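Local coordinates for TfuA domain-containing protein (Methanosarcina acetivorans, PDB 6XP8) that takes part in peptide backbone thioamidation, probably working together with a YcaO-type enzyme, at residues 7-12 / 46-51; 92-97 / 204-209; 109-114 / 127-132; 131-136 / 194-199. All coordinates share one frame; numbering follows the deposited sequence.

In the fold
Followed from the N terminus, the chain first closes interaction 1, which joins the loops after strands 3-6 and 43-46. That loop is complete before interaction 2 opens at edge strand 92-93, whose partner, helix 198-215, comes more than a hundred residues later. Interactions 3 and 4 both fall within this long excursion: the short loop of residues 109-114 and 127-132 is closed first, and 131-136 with 194-199 begins where it ends, sharing I131 and R132 on helix 128-140. No two loops cross. Helix 198-215 returns to the sheet in interaction 2, while its N-terminal end leaves the linker of interaction 4, so one helix connects the parallel sheet with the helical part.

Interaction 1 of 4, residues 7-12 / 46-51; sequences TGNSIS and IIDGIF
The carboxylate of D48, enclosed by T7, N9 and S10, makes this a polar, buried loop-to-loop contact where strands 3-6 and 43-46 end side by side. One oxygen does most of the work. D48 OD2 takes three hydrogen bonds: from T7 OG1 at 2.9 Å, from the backbone N of N9 at 3.0 Å and from the backbone N of S10 at 2.9 Å. The last is nearly straight (170°) and comes from the syn side, whereas the N9 amide and the T7 hydroxyl come in well out of the carboxylate plane, from opposite faces. The second oxygen is held too, S10 OG meeting the syn lone pair of D48 OD1 at 2.6 Å. Four bonds on two oxygens should restrict rotation of the carboxylate. T7 places its hydroxyl anti to its own backbone N (chi1 -164°), beside I47, whose CG2 lies 3.6 Å from T7 OG1. G8, with positive phi, lets the chain turn so that the two amides after it face D48. I47 also leans on V206 of helix 198-215. Strand order 2-1-3-4-5 fits a flavodoxin-like fold, in which neighbouring strands 1 and 3 would form the topological switch point, where such folds commonly have a crevice.

Interaction 2 of 4, residues 92-97 / 204-209; sequences VGVGKV and VLVLET
L205 opens the contact, its CD1 branch lying 3.8 Å from G95 CA. The positive phi of G95 (97°) suits a glycine, which lies here just before helix 96-102. V206 comes next. Its CG2 methyl meets CG2 of V94 at 3.5 Å, the two side chains crossing at a slant, while V206 is also in touch with V73 of the neighbouring strand and with I47. V94 itself sends CG2 between its backbone N and carbonyl carbon (chi1 -63°), which leaves one methyl for V206 and the other for the residue one turn further along the helix. L207 packs on helix 13-19. T209 then takes up the second methyl, tip to tip: V94 CG1 is 3.4 Å from T209 OG1. That hydroxyl is not left polar and idle against a methyl, because it returns to its own helix and donates to L205 O at 2.9 Å. The same carbonyl accepts the helical bond from T209 N, the two donors reaching it from opposite faces of its plane. T209 CG2, finally, looks to V92 CG1 at 4.4 Å. Just before this turn, D202 accepts from the backbone N of K96 and of V97, so the same helix serves the start of helix 96-102. The whole is a helix packed against the end of the edge strand and the turn that follows it, the layered packing of a parallel alpha/beta sheet.

Interaction 3 of 4, residues 109-114 / 127-132; sequences DDEVAV and PLVNIR
E111 meets R132 through a two-pronged salt bridge in which the arginine presents its side: NE gives to E111 OE1 at 2.8 Å and NH2 to E111 OE2 at 2.8 Å, with N-H...O angles of 168° and 163°. Each carboxylate oxygen thus has a donor on its syn side, and both lie close to the guanidinium plane, the two flat groups being 29° apart. A bend at chi2 folds the glutamate back to this edge, while R132 reaches out extended from CG to NE. L128 CD2 lies over one face of the E111 carboxylate, 3.6 Å from OE2. The backbone of E111 is used as well, its carbonyl O accepting from V129 N at 3.0 Å. This is the usual need of a helix N terminus, where first-turn amides have no carbonyl of their own helix to bind: in helix 128-140 a preceding 3-10 turn supplies one. The amide of L128 is served differently, donating to a water that in turn donates to D110 O and, at 2.8 Å, to A113 O. V112 O is taken by the amino group of K199, and the D110 carboxylate forms a salt bridge with R164. Apolar contacts complete the interface, V114 CG1 lying alongside the P127 ring at 3.6 Å from CD and V112 CG1 slanting across V129 CG2.

Interaction 4 of 4, residues 131-136 / 194-199; sequences IRETLK and SEVDIK
A short linker between two helices, 181-193 and 198-215, passes over the side of helix 128-140, and T134 meets it at V196. The backbone N of V196 donates to T134 OG1 at 3.0 Å, with an angle of 148°. T134 holds its hydroxyl beside its own backbone N (chi1 -59°), a setting that also brings OG1 to the carbonyl of N130 one turn back; as a carbonyl can only accept, the hydroxyl probably gives its proton there and takes the V196 amide in return. Y166 OH is a further hydrogen-bonding partner of OG1. E195 crosses the threonine obliquely, its CG 3.4 Å from T134 OG1, and its carboxylate continues to Y166 and N130. V196 also packs on E133: CG1 lies 3.7 Å from E133 CB, while CG2 sits 3.6 Å from E133 O. Further on, I198 CG2 approaches E133 CG at 4.3 Å. Between V196 and I198, D197 centres an inverse gamma turn, closed by a weak bond from I198 N to V196 O, and caps R200 N at the start of the helix. N130 assists by binding D197 OD1 and the backbone N of K199. A hydroxyl that probably gives to N130 O while accepting from V196 N would hold the linker's main chain here; T134 and N130 thus offer directional bonds, to which the aliphatic contacts add close packing.

Interaction 1 of 4, residues 7-12 / 46-51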
loop_
_atom_site.group_PDB
_atom_site.type_symbol
_atom_site.label_atom_id
_atom_site.label_comp_id
_atom_site.label_asym_id
_atom_site.label_seq_id
_atom_site.Cartn_x
_atom_site.Cartn_y
_atom_site.Cartn_z
ATOM N N THR A 7 9.056 3.855 -3.720
ATOM C CA THR A 7 8.537 3.429 -2.410
ATOM C C THR A 7 8.970 4.405 -1.296
ATOM O O THR A 7 9.413 5.521 -1.592
ATOM C CB THR A 7 8.828 1.919 -2.112
ATOM O OG1 THR A 7 7.994 1.460 -1.040
ATOM C CG2 THR A 7 10.299 1.638 -1.793
ATOM N N GLY A 8 8.818 4.002 -0.035
ATOM C CA GLY A 8 9.122 4.866 1.101
ATOM C C GLY A 8 8.042 4.831 2.158
ATOM O O GLY A 8 8.344 4.959 3.350
ATOM N N ASN A 9 6.789 4.664 1.719
ATOM C CA ASN A 9 5.622 4.619 2.608
ATOM C C ASN A 9 5.344 3.199 3.113
ATOM O O ASN A 9 5.373 2.952 4.314
ATOM C CB ASN A 9 4.361 5.177 1.917
ATOM C CG ASN A 9 4.554 6.569 1.325
ATOM O OD1 ASN A 9 5.408 7.360 1.758
ATOM N ND2 ASN A 9 3.736 6.884 0.339
ATOM N N SER A 10 5.093 2.272 2.189
ATOM C CA SER A 10 4.710 0.892 2.533
ATOM C C SER A 10 5.891 0.105 3.103
ATOM O O SER A 10 5.717 -0.806 3.923
ATOM C CB SER A 10 4.139 0.185 1.304
ATOM O OG SER A 10 2.980 0.859 0.844
ATOM N N ILE A 11 7.083 0.465 2.639
ATOM C CA ILE A 11 8.352 -0.002 3.188
ATOM C C ILE A 11 9.352 1.141 2.999
ATOM O O ILE A 11 9.338 1.828 1.972
ATOM C CB ILE A 11 8.826 -1.340 2.542
ATOM C CG1 ILE A 11 10.010 -1.937 3.326
ATOM C CG2 ILE A 11 9.132 -1.178 1.051
ATOM C CD1 ILE A 11 10.263 -3.413 3.083
ATOM N N SER A 12 10.202 1.354 3.997
ATOM C CA SER A 12 11.225 2.389 3.913
ATOM C C SER A 12 12.318 1.995 2.924
ATOM O O SER A 12 12.502 0.804 2.627
ATOM C CB SER A 12 11.821 2.670 5.296
ATOM O OG SER A 12 12.573 1.562 5.760
ATOM N N ILE A 46 6.565 -0.110 -9.103
ATOM C CA ILE A 46 5.725 0.931 -8.512
ATOM C C ILE A 46 5.091 0.332 -7.264
ATOM O O ILE A 46 4.294 -0.600 -7.360
ATOM C CB ILE A 46 4.637 1.467 -9.480
ATOM C CG1 ILE A 46 5.266 2.022 -10.776
ATOM C CG2 ILE A 46 3.795 2.531 -8.778
ATOM C CD1 ILE A 46 4.264 2.336 -11.876
ATOM N N ILE A 47 5.479 0.850 -6.098
ATOM C CA ILE A 47 4.834 0.487 -4.833
ATOM C C ILE A 47 3.952 1.670 -4.415
ATOM O O ILE A 47 2.722 1.597 -4.503
ATOM C CB ILE A 47 5.848 0.062 -3.733
ATOM C CG1 ILE A 47 6.669 -1.157 -4.209
ATOM C CG2 ILE A 47 5.126 -0.236 -2.415
ATOM C CD1 ILE A 47 7.812 -1.597 -3.307
ATOM N N ASP A 48 4.599 2.765 -4.022
ATOM C CA ASP A 48 3.919 3.953 -3.518
ATOM C C ASP A 48 3.908 5.068 -4.548
ATOM O O ASP A 48 4.819 5.176 -5.375
ATOM C CB ASP A 48 4.574 4.424 -2.215
ATOM C CG ASP A 48 4.560 3.352 -1.139
ATOM O OD1 ASP A 48 3.489 2.752 -0.922
ATOM O OD2 ASP A 48 5.619 3.109 -0.516
ATOM N N GLY A 49 2.856 5.878 -4.486
ATOM C CA GLY A 49 2.702 7.028 -5.357
ATOM C C GLY A 49 1.696 8.004 -4.798
ATOM O O GLY A 49 0.811 7.629 -4.009
ATOM N N ILE A 50 1.835 9.264 -5.202
ATOM C CA ILE A 50 0.891 10.313 -4.808
ATOM C C ILE A 50 -0.456 10.042 -5.486
ATOM O O ILE A 50 -0.496 9.694 -6.671
ATOM C CB ILE A 50 1.462 11.728 -5.116
ATOM C CG1 ILE A 50 2.449 12.161 -4.023
ATOM C CG2 ILE A 50 0.368 12.787 -5.170
ATOM C CD1 ILE A 50 3.823 11.539 -4.109
ATOM N N PHE A 51 -1.546 10.189 -4.730
ATOM C CA PHE A 51 -2.899 9.887 -5.230
ATOM C C PHE A 51 -3.656 11.074 -5.821
ATOM O O PHE A 51 -4.586 10.880 -6.606
ATOM C CB PHE A 51 -3.744 9.187 -4.154
ATOM C CG PHE A 51 -3.253 7.810 -3.806
ATOM C CD1 PHE A 51 -3.325 6.772 -4.744
ATOM C CD2 PHE A 51 -2.714 7.543 -2.544
ATOM C CE1 PHE A 51 -2.856 5.496 -4.432
ATOM C CE2 PHE A 51 -2.250 6.267 -2.223
ATOM C CZ PHE A 51 -2.319 5.250 -3.169
#

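Interaction 2 of 4, residues 92-97 / 204-209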
loop_
_atom_site.group_PDB
_atom_site.type_symbol
_atom_site.label_atom_id
_atom_site.label_comp_id
_atom_site.label_asym_id
_atom_site.label_seq_id
_atom_site.Cartn_x
_atom_site.Cartn_y
_atom_site.Cartn_z
ATOM N N VAL A 92 2.482 -6.039 -14.435
ATOM C CA VAL A 92 2.434 -7.192 -13.546
ATOM C C VAL A 92 1.955 -6.703 -12.185
ATOM O O VAL A 92 2.559 -5.803 -11.606
ATOM C CB VAL A 92 3.834 -7.845 -13.392
ATOM C CG1 VAL A 92 3.783 -9.043 -12.448
ATOM C CG2 VAL A 92 4.407 -8.256 -14.749
ATOM N N GLY A 93 0.862 -7.287 -11.696
ATOM C CA GLY A 93 0.398 -7.047 -10.329
ATOM C C GLY A 93 0.797 -8.177 -9.401
ATOM O O GLY A 93 0.746 -9.348 -9.792
ATOM N N VAL A 94 1.202 -7.831 -8.178
ATOM C CA VAL A 94 1.543 -8.835 -7.154
ATOM C C VAL A 94 0.999 -8.414 -5.792
ATOM O O VAL A 94 0.898 -7.219 -5.500
ATOM C CB VAL A 94 3.072 -9.141 -7.043
ATOM C CG1 VAL A 94 3.628 -9.734 -8.330
ATOM C CG2 VAL A 94 3.872 -7.911 -6.648
ATOM N N GLY A 95 0.650 -9.405 -4.976
ATOM C CA GLY A 95 0.211 -9.170 -3.608
ATOM C C GLY A 95 -1.294 -9.139 -3.438
ATOM O O GLY A 95 -2.042 -9.095 -4.420
ATOM N N LYS A 96 -1.729 -9.132 -2.180
ATOM C CA LYS A 96 -3.153 -9.224 -1.827
ATOM C C LYS A 96 -3.968 -7.984 -2.212
ATOM O O LYS A 96 -5.113 -8.108 -2.671
ATOM C CB LYS A 96 -3.327 -9.539 -0.331
ATOM C CG LYS A 96 -2.674 -10.842 0.139
ATOM C CD LYS A 96 -3.409 -12.101 -0.304
ATOM C CE LYS A 96 -2.905 -13.327 0.448
ATOM N NZ LYS A 96 -3.337 -14.614 -0.176
ATOM N N VAL A 97 -3.382 -6.797 -2.036
ATOM C CA VAL A 97 -4.074 -5.541 -2.359
ATOM C C VAL A 97 -4.414 -5.511 -3.854
ATOM O O VAL A 97 -5.542 -5.181 -4.227
ATOM C CB VAL A 97 -3.287 -4.281 -1.898
ATOM C CG1 VAL A 97 -4.050 -3.008 -2.231
ATOM C CG2 VAL A 97 -3.029 -4.322 -0.397
ATOM N N VAL A 204 7.191 -6.098 -0.073
ATOM C CA VAL A 204 8.248 -7.111 -0.147
ATOM C C VAL A 204 8.066 -8.036 -1.363
ATOM O O VAL A 204 9.034 -8.326 -2.069
ATOM C CB VAL A 204 8.404 -7.867 1.193
ATOM C CG1 VAL A 204 9.364 -9.045 1.069
ATOM C CG2 VAL A 204 8.926 -6.905 2.251
ATOM N N LEU A 205 6.824 -8.446 -1.626
ATOM C CA LEU A 205 6.512 -9.232 -2.823
ATOM C C LEU A 205 6.861 -8.514 -4.132
ATOM O O LEU A 205 7.339 -9.158 -5.065
ATOM C CB LEU A 205 5.052 -9.706 -2.824
ATOM C CG LEU A 205 4.618 -10.800 -1.840
ATOM C CD1 LEU A 205 3.127 -11.053 -1.996
ATOM C CD2 LEU A 205 5.413 -12.086 -2.018
ATOM N N VAL A 206 6.652 -7.195 -4.184
ATOM C CA VAL A 206 7.048 -6.390 -5.356
ATOM C C VAL A 206 8.567 -6.451 -5.542
ATOM O O VAL A 206 9.051 -6.702 -6.651
ATOM C CB VAL A 206 6.552 -4.924 -5.277
ATOM C CG1 VAL A 206 7.053 -4.112 -6.463
ATOM C CG2 VAL A 206 5.033 -4.877 -5.220
ATOM N N LEU A 207 9.299 -6.250 -4.446
ATOM C CA LEU A 207 10.767 -6.298 -4.450
ATOM C C LEU A 207 11.282 -7.635 -4.966
ATOM O O LEU A 207 12.195 -7.674 -5.791
ATOM C CB LEU A 207 11.323 -6.009 -3.052
ATOM C CG LEU A 207 11.040 -4.632 -2.440
ATOM C CD1 LEU A 207 11.687 -4.561 -1.071
ATOM C CD2 LEU A 207 11.504 -3.470 -3.326
ATOM N N GLU A 208 10.657 -8.720 -4.512
ATOM C CA GLU A 208 11.057 -10.078 -4.894
ATOM C C GLU A 208 10.733 -10.378 -6.358
ATOM O O GLU A 208 11.510 -11.061 -7.028
ATOM C CB GLU A 208 10.468 -11.113 -3.923
ATOM C CG GLU A 208 11.083 -10.979 -2.528
ATOM C CD GLU A 208 10.457 -11.845 -1.445
ATOM O OE1 GLU A 208 9.247 -12.162 -1.501
ATOM O OE2 GLU A 208 11.196 -12.187 -0.494
ATOM N N THR A 209 9.610 -9.843 -6.848
ATOM C CA THR A 209 9.219 -9.953 -8.267
ATOM C C THR A 209 10.183 -9.176 -9.172
ATOM O O THR A 209 10.631 -9.699 -10.205
ATOM C CB THR A 209 7.751 -9.511 -8.496
ATOM O OG1 THR A 209 6.890 -10.344 -7.718
ATOM C CG2 THR A 209 7.343 -9.644 -9.962
#

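Interaction 3 of 4, residues 109-114 / 127-132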
loop_
_atom_site.group_PDB
_atom_site.type_symbol
_atom_site.label_atom_id
_atom_site.label_comp_id
_atom_site.label_asym_id
_atom_site.label_seq_id
_atom_site.Cartn_x
_atom_site.Cartn_y
_atom_site.Cartn_z
ATOM N N ASP A 109 -8.885 4.488 -4.333
ATOM C CA ASP A 109 -7.606 4.752 -3.682
ATOM C C ASP A 109 -7.741 4.991 -2.174
ATOM O O ASP A 109 -6.745 4.938 -1.462
ATOM C CB ASP A 109 -6.831 5.895 -4.375
ATOM C CG ASP A 109 -7.617 7.211 -4.463
ATOM O OD1 ASP A 109 -8.557 7.443 -3.677
ATOM O OD2 ASP A 109 -7.265 8.036 -5.329
ATOM N N ASP A 110 -8.970 5.227 -1.701
ATOM C CA ASP A 110 -9.213 5.392 -0.259
ATOM C C ASP A 110 -8.769 4.172 0.563
ATOM O O ASP A 110 -8.457 4.298 1.753
ATOM C CB ASP A 110 -10.678 5.722 0.035
ATOM C CG ASP A 110 -10.906 6.082 1.501
ATOM O OD1 ASP A 110 -10.314 7.075 1.967
ATOM O OD2 ASP A 110 -11.661 5.358 2.178
ATOM N N GLU A 111 -8.731 3.005 -0.077
ATOM C CA GLU A 111 -8.315 1.763 0.581
ATOM C C GLU A 111 -6.846 1.761 1.008
ATOM O O GLU A 111 -6.477 1.090 1.979
ATOM C CB GLU A 111 -8.604 0.551 -0.317
ATOM C CG GLU A 111 -10.092 0.258 -0.502
ATOM C CD GLU A 111 -10.785 -0.226 0.765
ATOM O OE1 GLU A 111 -10.128 -0.878 1.619
ATOM O OE2 GLU A 111 -12.007 0.029 0.899
ATOM N N VAL A 112 -6.025 2.523 0.286
ATOM C CA VAL A 112 -4.567 2.510 0.488
ATOM C C VAL A 112 -3.943 3.858 0.880
ATOM O O VAL A 112 -2.794 3.889 1.323
ATOM C CB VAL A 112 -3.821 1.919 -0.734
ATOM C CG1 VAL A 112 -3.990 0.408 -0.786
ATOM C CG2 VAL A 112 -4.285 2.553 -2.042
ATOM N N ALA A 113 -4.683 4.959 0.717
ATOM C CA ALA A 113 -4.162 6.302 1.024
ATOM C C ALA A 113 -3.673 6.426 2.476
ATOM O O ALA A 113 -4.342 5.954 3.405
ATOM C CB ALA A 113 -5.215 7.361 0.738
ATOM N N VAL A 114 -2.495 7.028 2.643
ATOM C CA VAL A 114 -1.913 7.342 3.963
ATOM C C VAL A 114 -1.323 8.747 3.994
ATOM O O VAL A 114 -0.742 9.215 3.006
ATOM C CB VAL A 114 -0.812 6.339 4.430
ATOM C CG1 VAL A 114 -1.429 5.049 4.922
ATOM C CG2 VAL A 114 0.221 6.057 3.342
ATOM N N PRO A 127 -3.272 2.716 6.682
ATOM C CA PRO A 127 -4.118 2.455 5.517
ATOM C C PRO A 127 -5.298 1.564 5.878
ATOM O O PRO A 127 -5.171 0.678 6.733
ATOM C CB PRO A 127 -3.178 1.732 4.554
ATOM C CG PRO A 127 -2.190 1.057 5.440
ATOM C CD PRO A 127 -2.010 1.947 6.628
ATOM N N LEU A 128 -6.434 1.822 5.237
ATOM C CA LEU A 128 -7.648 1.047 5.451
ATOM C C LEU A 128 -7.460 -0.459 5.243
ATOM O O LEU A 128 -8.016 -1.242 6.007
ATOM C CB LEU A 128 -8.796 1.585 4.586
ATOM C CG LEU A 128 -10.222 1.053 4.787
ATOM C CD1 LEU A 128 -10.684 1.150 6.239
ATOM C CD2 LEU A 128 -11.160 1.833 3.882
ATOM N N VAL A 129 -6.676 -0.859 4.230
ATOM C CA VAL A 129 -6.368 -2.289 4.017
ATOM C C VAL A 129 -5.724 -2.979 5.228
ATOM O O VAL A 129 -6.094 -4.110 5.546
ATOM C CB VAL A 129 -5.565 -2.589 2.717
ATOM C CG1 VAL A 129 -6.435 -2.357 1.486
ATOM C CG2 VAL A 129 -4.269 -1.795 2.649
ATOM N N ASN A 130 -4.787 -2.287 5.889
ATOM C CA ASN A 130 -4.166 -2.763 7.140
ATOM C C ASN A 130 -5.198 -2.853 8.271
ATOM O O ASN A 130 -5.168 -3.804 9.052
ATOM C CB ASN A 130 -2.999 -1.859 7.578
ATOM C CG ASN A 130 -1.701 -2.112 6.806
ATOM O OD1 ASN A 130 -1.684 -2.735 5.743
ATOM N ND2 ASN A 130 -0.606 -1.574 7.330
ATOM N N ILE A 131 -6.102 -1.870 8.347
ATOM C CA ILE A 131 -7.181 -1.858 9.355
ATOM C C ILE A 131 -8.108 -3.062 9.145
ATOM O O ILE A 131 -8.433 -3.772 10.105
ATOM C CB ILE A 131 -7.962 -0.510 9.372
ATOM C CG1 ILE A 131 -7.052 0.631 9.849
ATOM C CG2 ILE A 131 -9.211 -0.591 10.253
ATOM C CD1 ILE A 131 -7.529 2.028 9.478
ATOM N N ARG A 132 -8.489 -3.304 7.888
ATOM C CA ARG A 132 -9.322 -4.455 7.506
ATOM C C ARG A 132 -8.720 -5.775 8.002
ATOM O O ARG A 132 -9.389 -6.555 8.687
ATOM C CB ARG A 132 -9.516 -4.511 5.982
ATOM C CG ARG A 132 -10.416 -3.424 5.404
ATOM C CD ARG A 132 -10.662 -3.662 3.918
ATOM N NE ARG A 132 -11.498 -2.626 3.299
ATOM C CZ ARG A 132 -12.830 -2.567 3.359
ATOM N NH1 ARG A 132 -13.533 -3.476 4.039
ATOM N NH2 ARG A 132 -13.470 -1.578 2.739
HETATM O O HOH W 1 -6.575 4.291 3.678
#

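Interaction 4 of 4, residues 131-136 / 194-199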
loop_
_atom_site.group_PDB
_atom_site.type_symbol
_atom_site.label_atom_id
_atom_site.label_comp_id
_atom_site.label_asym_id
_atom_site.label_seq_id
_atom_site.Cartn_x
_atom_site.Cartn_y
_atom_site.Cartn_z
ATOM N N ILE A 131 -6.102 -1.870 8.347
ATOM C CA ILE A 131 -7.181 -1.858 9.355
ATOM C C ILE A 131 -8.108 -3.062 9.145
ATOM O O ILE A 131 -8.433 -3.772 10.105
ATOM C CB ILE A 131 -7.962 -0.510 9.372
ATOM C CG1 ILE A 131 -7.052 0.631 9.849
ATOM C CG2 ILE A 131 -9.211 -0.591 10.253
ATOM C CD1 ILE A 131 -7.529 2.028 9.478
ATOM N N ARG A 132 -8.489 -3.304 7.888
ATOM C CA ARG A 132 -9.322 -4.455 7.506
ATOM C C ARG A 132 -8.720 -5.775 8.002
ATOM O O ARG A 132 -9.389 -6.555 8.687
ATOM C CB ARG A 132 -9.516 -4.511 5.982
ATOM C CG ARG A 132 -10.416 -3.424 5.404
ATOM C CD ARG A 132 -10.662 -3.662 3.918
ATOM N NE ARG A 132 -11.498 -2.626 3.299
ATOM C CZ ARG A 132 -12.830 -2.567 3.359
ATOM N NH1 ARG A 132 -13.533 -3.476 4.039
ATOM N NH2 ARG A 132 -13.470 -1.578 2.739
ATOM N N GLU A 133 -7.443 -5.986 7.678
ATOM C CA GLU A 133 -6.731 -7.219 8.008
ATOM C C GLU A 133 -6.438 -7.369 9.500
ATOM O O GLU A 133 -6.468 -8.489 10.035
ATOM C CB GLU A 133 -5.440 -7.309 7.194
ATOM C CG GLU A 133 -5.672 -7.629 5.725
ATOM C CD GLU A 133 -6.337 -8.978 5.521
ATOM O OE1 GLU A 133 -5.670 -10.011 5.734
ATOM O OE2 GLU A 133 -7.527 -9.006 5.147
ATOM N N THR A 134 -6.157 -6.246 10.157
ATOM C CA THR A 134 -5.857 -6.231 11.592
ATOM C C THR A 134 -7.128 -6.451 12.422
ATOM O O THR A 134 -7.092 -7.204 13.394
ATOM C CB THR A 134 -5.073 -4.964 12.006
ATOM O OG1 THR A 134 -3.851 -4.915 11.257
ATOM C CG2 THR A 134 -4.720 -4.971 13.489
ATOM N N LEU A 135 -8.241 -5.825 12.019
ATOM C CA LEU A 135 -9.540 -6.088 12.664
ATOM C C LEU A 135 -10.018 -7.530 12.487
ATOM O O LEU A 135 -10.616 -8.097 13.404
ATOM C CB LEU A 135 -10.620 -5.096 12.212
ATOM C CG LEU A 135 -10.540 -3.661 12.761
ATOM C CD1 LEU A 135 -11.629 -2.799 12.139
ATOM C CD2 LEU A 135 -10.634 -3.607 14.281
ATOM N N LYS A 136 -9.742 -8.115 11.318
ATOM C CA LYS A 136 -10.003 -9.540 11.076
ATOM C C LYS A 136 -9.203 -10.445 12.012
ATOM O O LYS A 136 -9.767 -11.370 12.599
ATOM C CB LYS A 136 -9.764 -9.915 9.612
ATOM C CG LYS A 136 -10.988 -9.685 8.744
ATOM C CD LYS A 136 -10.664 -9.730 7.260
ATOM C CE LYS A 136 -11.911 -9.433 6.440
ATOM N NZ LYS A 136 -11.685 -9.627 4.982
ATOM N N SER A 194 0.748 -6.455 16.953
ATOM C CA SER A 194 0.458 -7.561 16.040
ATOM C C SER A 194 -0.354 -7.089 14.835
ATOM O O SER A 194 -1.266 -7.784 14.384
ATOM C CB SER A 194 -0.274 -8.692 16.775
ATOM O OG SER A 194 0.360 -8.996 18.007
ATOM N N GLU A 195 -0.022 -5.903 14.323
ATOM C CA GLU A 195 -0.638 -5.403 13.088
ATOM C C GLU A 195 -0.371 -6.376 11.943
ATOM O O GLU A 195 0.745 -6.910 11.818
ATOM C CB GLU A 195 -0.115 -4.008 12.724
ATOM C CG GLU A 195 -0.845 -3.383 11.535
ATOM C CD GLU A 195 -0.280 -2.049 11.076
ATOM O OE1 GLU A 195 0.894 -1.735 11.366
ATOM O OE2 GLU A 195 -1.027 -1.312 10.396
ATOM N N VAL A 196 -1.405 -6.623 11.144
ATOM C CA VAL A 196 -1.265 -7.324 9.872
ATOM C C VAL A 196 -0.975 -6.223 8.852
ATOM O O VAL A 196 -1.895 -5.567 8.339
ATOM C CB VAL A 196 -2.525 -8.141 9.501
ATOM C CG1 VAL A 196 -2.303 -8.936 8.218
ATOM C CG2 VAL A 196 -2.928 -9.076 10.640
ATOM N N ASP A 197 0.316 -6.010 8.612
ATOM C CA ASP A 197 0.815 -4.954 7.741
ATOM C C ASP A 197 0.859 -5.489 6.312
ATOM O O ASP A 197 1.920 -5.867 5.782
ATOM C CB ASP A 197 2.192 -4.469 8.230
ATOM C CG ASP A 197 2.633 -3.149 7.588
ATOM O OD1 ASP A 197 2.073 -2.733 6.542
ATOM O OD2 ASP A 197 3.577 -2.530 8.128
ATOM N N ILE A 198 -0.320 -5.526 5.700
ATOM C CA ILE A 198 -0.474 -6.097 4.365
ATOM C C ILE A 198 0.247 -5.267 3.302
ATOM O O ILE A 198 0.764 -5.827 2.336
ATOM C CB ILE A 198 -1.956 -6.402 4.006
ATOM C CG1 ILE A 198 -2.059 -7.303 2.760
ATOM C CG2 ILE A 198 -2.794 -5.137 3.833
ATOM C CD1 ILE A 198 -1.481 -8.693 2.945
ATOM N N LYS A 199 0.297 -3.950 3.497
ATOM C CA LYS A 199 1.046 -3.074 2.588
ATOM C C LYS A 199 2.533 -3.415 2.574
ATOM O O LYS A 199 3.129 -3.498 1.500
ATOM C CB LYS A 199 0.829 -1.602 2.923
ATOM C CG LYS A 199 -0.566 -1.105 2.584
ATOM C CD LYS A 199 -0.581 0.415 2.543
ATOM C CE LYS A 199 -0.490 0.955 1.132
ATOM N NZ LYS A 199 -0.476 2.447 1.144
#